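PDB 1ODF: hypothetical 33.3 KDA protein IN ade3-ser2 intergenic region from Saccharomyces cerevisiae, which is probably an ATP-dependent kinase of still unknown substrate specificity, with a fold closely resembling that of bacterial pantothenate kinase. Local coordinates for residues 123-135 with 142-156. Numbering follows the deposited sequence.
Sequences QDTVVLPKYDKSQ and RCPTGQKIKLPVDIF. With SO4 (sulfate ion), chain C.
Leu-128 meets residues from two strands of segment 142-156. Its CD2 lies at the edge of the Phe-156 ring, in the ring plane, 3.6 Å from CZ, while Leu-128 CD1 touches Ile-149 CD1 at 3.8 Å. With CG beside the backbone N (chi1 -82°) and chi2 at 73°, one methyl faces each partner. The backbone beneath is an antiparallel pairing: Gln-147 N donates to Leu-128 O at 2.7 Å, and Leu-128 N donates back to Gln-147 O, making this a hydrogen-bonded pair, and Val-126 with Ile-149 is another. Val-127 and Lys-148 form a non-hydrogen-bonded pair on the other sheet face, where Val-127 CG2 presses on the aliphatic Lys-148 CG at a tight 3.4 Å. Strand 125-132 is the middle strand of a small three-stranded antiparallel sheet, flanked on its other side by strand 141-142 through backbone bonding of Asp-132 with Asp-141. This sheet is separate from the mostly parallel six-stranded sheet that carries the predicted P-loop; the Leu-128 to Phe-156 contact is one place where the two meet. Past Leu-128 the register shifts by two residues, and Lys-130 O accepts a nearly straight bond from Cys-143 N (2.8 Å, 171° at the hydrogen). Cys-143 SG lies 4.0 Å from Asp-132 CB. Asp-132 OD2 caps the following turn, taking both Ser-134 OG, on its syn side at 2.6 Å, and Ser-134 N, from above the carboxylate plane. An alanine at Asp-132 would keep CB against the sulfur but is likely to leave both Ser-134 donors without this acceptor and the turn less firmly held. Farther out, a water bridges Pro-129 O and Gln-147 NE2, which also donates to Tyr-67 O. Lys-130 NZ forms a salt bridge with Asp-72, and Arg-142 NH2 reaches Asp-103 and Tyr-74 O.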
# COMPACT_ATOMS: atom_id res chain seq x y z
N GLN A 123 16.67 -5.34 19.45
CA GLN A 123 16.49 -4.88 20.82
C GLN A 123 15.09 -5.24 21.33
O GLN A 123 14.59 -6.34 21.08
CB GLN A 123 16.68 -3.35 20.89
CG GLN A 123 16.86 -2.80 22.31
CD GLN A 123 16.45 -1.34 22.43
OE1 GLN A 123 15.26 -1.02 22.42
NE2 GLN A 123 17.43 -0.46 22.55
N ASP A 124 14.47 -4.31 22.05
CA ASP A 124 13.13 -4.51 22.59
C ASP A 124 12.14 -3.80 21.67
O ASP A 124 10.92 -3.95 21.81
CB ASP A 124 13.05 -3.92 24.00
CG ASP A 124 14.14 -4.43 24.91
OD1 ASP A 124 14.22 -5.67 25.13
OD2 ASP A 124 14.93 -3.60 25.42
N THR A 125 12.68 -3.03 20.73
CA THR A 125 11.87 -2.29 19.77
C THR A 125 12.60 -2.18 18.45
O THR A 125 13.83 -2.26 18.40
CB THR A 125 11.57 -0.86 20.25
OG1 THR A 125 12.78 -0.09 20.25
CG2 THR A 125 10.98 -0.88 21.66
N VAL A 126 11.83 -2.02 17.38
CA VAL A 126 12.39 -1.85 16.04
C VAL A 126 11.90 -0.47 15.62
O VAL A 126 10.76 -0.10 15.92
CB VAL A 126 11.86 -2.91 15.03
CG1 VAL A 126 10.33 -2.87 14.96
CG2 VAL A 126 12.45 -2.65 13.66
N VAL A 127 12.75 0.29 14.96
CA VAL A 127 12.35 1.62 14.54
C VAL A 127 11.95 1.68 13.07
O VAL A 127 12.69 1.23 12.19
CB VAL A 127 13.48 2.64 14.80
CG1 VAL A 127 13.10 4.00 14.23
CG2 VAL A 127 13.73 2.76 16.30
N LEU A 128 10.77 2.24 12.83
CA LEU A 128 10.26 2.40 11.47
C LEU A 128 10.21 3.90 11.16
O LEU A 128 9.95 4.72 12.05
CB LEU A 128 8.87 1.79 11.33
CG LEU A 128 8.85 0.27 11.10
CD1 LEU A 128 9.21 -0.47 12.39
CD2 LEU A 128 7.48 -0.14 10.61
N PRO A 129 10.46 4.27 9.90
CA PRO A 129 10.44 5.69 9.52
C PRO A 129 9.05 6.31 9.42
O PRO A 129 8.03 5.62 9.34
CB PRO A 129 11.15 5.68 8.18
CG PRO A 129 10.69 4.39 7.58
CD PRO A 129 10.82 3.43 8.75
N LYS A 130 9.05 7.63 9.44
CA LYS A 130 7.84 8.42 9.29
C LYS A 130 8.19 9.49 8.27
O LYS A 130 9.33 9.94 8.19
CB LYS A 130 7.42 9.03 10.63
CG LYS A 130 6.60 8.07 11.49
CD LYS A 130 5.37 7.56 10.73
CE LYS A 130 4.57 6.54 11.56
NZ LYS A 130 3.46 5.90 10.78
N TYR A 131 7.22 9.89 7.47
CA TYR A 131 7.49 10.87 6.43
C TYR A 131 6.72 12.16 6.68
O TYR A 131 5.71 12.17 7.37
CB TYR A 131 7.09 10.27 5.07
CG TYR A 131 7.66 10.98 3.86
CD1 TYR A 131 9.00 10.83 3.50
CD2 TYR A 131 6.85 11.79 3.07
CE1 TYR A 131 9.51 11.46 2.37
CE2 TYR A 131 7.35 12.43 1.94
CZ TYR A 131 8.68 12.25 1.59
OH TYR A 131 9.17 12.85 0.46
N ASP A 132 7.23 13.25 6.10
CA ASP A 132 6.61 14.56 6.23
C ASP A 132 6.53 15.16 4.84
O ASP A 132 7.55 15.62 4.31
CB ASP A 132 7.45 15.45 7.15
CG ASP A 132 6.88 16.86 7.29
OD1 ASP A 132 7.47 17.66 8.05
OD2 ASP A 132 5.85 17.17 6.64
N LYS A 133 5.34 15.14 4.25
CA LYS A 133 5.11 15.65 2.90
C LYS A 133 5.12 17.18 2.75
O LYS A 133 5.26 17.69 1.63
CB LYS A 133 3.78 15.12 2.35
CG LYS A 133 3.69 13.60 2.24
CD LYS A 133 2.35 13.18 1.66
CE LYS A 133 2.19 11.67 1.64
NZ LYS A 133 0.89 11.25 1.01
N SER A 134 4.97 17.90 3.86
CA SER A 134 4.95 19.36 3.82
C SER A 134 6.35 19.94 3.62
O SER A 134 6.50 21.08 3.18
CB SER A 134 4.35 19.92 5.12
OG SER A 134 5.20 19.67 6.22
N GLN A 135 7.36 19.14 3.93
CA GLN A 135 8.74 19.57 3.80
C GLN A 135 9.10 20.05 2.40
O GLN A 135 8.41 19.74 1.42
CB GLN A 135 9.68 18.44 4.22
CG GLN A 135 10.77 18.89 5.15
CD GLN A 135 10.21 19.49 6.42
OE1 GLN A 135 10.93 20.09 7.21
NE2 GLN A 135 8.90 19.33 6.63
N ARG A 142 11.98 12.74 5.04
CA ARG A 142 11.78 11.82 6.16
C ARG A 142 11.86 12.57 7.49
O ARG A 142 12.65 13.51 7.63
CB ARG A 142 12.84 10.72 6.12
CG ARG A 142 12.77 9.71 7.27
CD ARG A 142 13.74 8.58 7.03
NE ARG A 142 13.49 7.92 5.75
CZ ARG A 142 14.35 7.13 5.12
NH1 ARG A 142 15.54 6.88 5.64
NH2 ARG A 142 14.01 6.59 3.95
N CYS A 143 11.04 12.17 8.45
CA CYS A 143 11.03 12.80 9.77
C CYS A 143 12.33 12.47 10.50
O CYS A 143 12.92 11.41 10.28
CB CYS A 143 9.84 12.31 10.61
SG CYS A 143 8.21 12.76 9.97
N PRO A 144 12.80 13.38 11.38
CA PRO A 144 14.03 13.16 12.13
C PRO A 144 13.83 12.01 13.13
O PRO A 144 14.78 11.46 13.67
CB PRO A 144 14.26 14.50 12.84
CG PRO A 144 13.54 15.49 11.95
CD PRO A 144 12.28 14.74 11.61
N THR A 145 12.56 11.67 13.35
CA THR A 145 12.21 10.60 14.27
C THR A 145 10.99 9.83 13.78
O THR A 145 9.94 10.42 13.47
CB THR A 145 11.93 11.15 15.68
OG1 THR A 145 10.90 12.14 15.61
CG2 THR A 145 13.20 11.77 16.27
N GLY A 146 11.12 8.51 13.70
CA GLY A 146 10.03 7.68 13.24
C GLY A 146 9.18 7.13 14.37
O GLY A 146 8.80 7.87 15.28
N GLN A 147 8.89 5.84 14.31
CA GLN A 147 8.07 5.19 15.33
C GLN A 147 8.79 3.95 15.83
O GLN A 147 9.65 3.41 15.15
CB GLN A 147 6.72 4.77 14.73
CG GLN A 147 6.86 3.60 13.74
CD GLN A 147 5.54 2.88 13.46
OE1 GLN A 147 4.81 2.51 14.38
NE2 GLN A 147 5.25 2.67 12.17
N LYS A 148 8.43 3.51 17.03
CA LYS A 148 9.04 2.31 17.60
C LYS A 148 7.99 1.25 17.90
O LYS A 148 6.95 1.54 18.48
CB LYS A 148 9.83 2.64 18.87
CG LYS A 148 11.27 3.03 18.59
CD LYS A 148 12.13 3.02 19.86
CE LYS A 148 11.83 4.19 20.78
NZ LYS A 148 12.83 4.27 21.89
N ILE A 149 8.26 0.02 17.49
CA ILE A 149 7.33 -1.07 17.72
C ILE A 149 7.98 -2.13 18.60
O ILE A 149 9.15 -2.46 18.42
CB ILE A 149 6.88 -1.70 16.38
CG1 ILE A 149 6.24 -0.61 15.50
CG2 ILE A 149 5.89 -2.84 16.63
CD1 ILE A 149 5.84 -1.08 14.11
N LYS A 150 7.21 -2.66 19.56
CA LYS A 150 7.72 -3.68 20.47
C LYS A 150 7.97 -5.03 19.79
O LYS A 150 7.11 -5.53 19.08
CB LYS A 150 6.76 -3.90 21.64
CG LYS A 150 6.50 -2.67 22.51
CD LYS A 150 5.52 -2.98 23.64
CE LYS A 150 5.13 -1.72 24.41
NZ LYS A 150 4.35 -0.76 23.58
N LEU A 151 9.15 -5.60 20.03
CA LEU A 151 9.50 -6.89 19.47
C LEU A 151 9.31 -7.97 20.55
O LEU A 151 9.51 -7.72 21.74
CB LEU A 151 10.96 -6.90 19.01
CG LEU A 151 11.33 -6.16 17.72
CD1 LEU A 151 10.66 -6.82 16.52
CD2 LEU A 151 10.89 -4.72 17.83
N PRO A 152 8.88 -9.17 20.15
CA PRO A 152 8.57 -9.54 18.76
C PRO A 152 7.22 -8.96 18.30
O PRO A 152 6.35 -8.65 19.12
CB PRO A 152 8.55 -11.06 18.82
CG PRO A 152 7.98 -11.32 20.18
CD PRO A 152 8.74 -10.33 21.05
N VAL A 153 7.05 -8.81 17.00
CA VAL A 153 5.80 -8.28 16.47
C VAL A 153 4.85 -9.44 16.17
O VAL A 153 5.22 -10.39 15.49
CB VAL A 153 6.04 -7.48 15.17
CG1 VAL A 153 4.73 -6.82 14.72
CG2 VAL A 153 7.12 -6.44 15.41
N ASP A 154 3.63 -9.35 16.70
CA ASP A 154 2.63 -10.38 16.49
C ASP A 154 1.80 -10.15 15.23
O ASP A 154 1.54 -11.08 14.46
CB ASP A 154 1.73 -10.47 17.73
CG ASP A 154 2.49 -10.97 18.96
OD1 ASP A 154 2.87 -12.16 18.98
OD2 ASP A 154 2.71 -10.17 19.90
N ILE A 155 1.37 -8.91 15.01
CA ILE A 155 0.58 -8.56 13.84
C ILE A 155 1.13 -7.28 13.23
O ILE A 155 1.30 -6.28 13.92
CB ILE A 155 -0.91 -8.34 14.20
CG1 ILE A 155 -1.53 -9.66 14.67
CG2 ILE A 155 -1.68 -7.78 12.99
CD1 ILE A 155 -2.95 -9.53 15.15
N PHE A 156 1.45 -7.33 11.94
CA PHE A 156 1.95 -6.14 11.27
C PHE A 156 1.06 -5.76 10.11
O PHE A 156 0.89 -6.51 9.15
CB PHE A 156 3.39 -6.34 10.79
CG PHE A 156 4.03 -5.08 10.33
CD1 PHE A 156 3.70 -4.53 9.08
CD2 PHE A 156 4.89 -4.37 11.17
CE1 PHE A 156 4.22 -3.30 8.69
CE2 PHE A 156 5.42 -3.13 10.78
CZ PHE A 156 5.08 -2.59 9.54
S SO4 C . 1.66 11.55 -2.52
O1 SO4 C . 2.17 11.97 -3.84
O2 SO4 C . 2.76 11.00 -1.73
O3 SO4 C . 1.08 12.72 -1.83
O4 SO4 C . 0.62 10.53 -2.70
O HOH W 1 6.25 3.49 9.78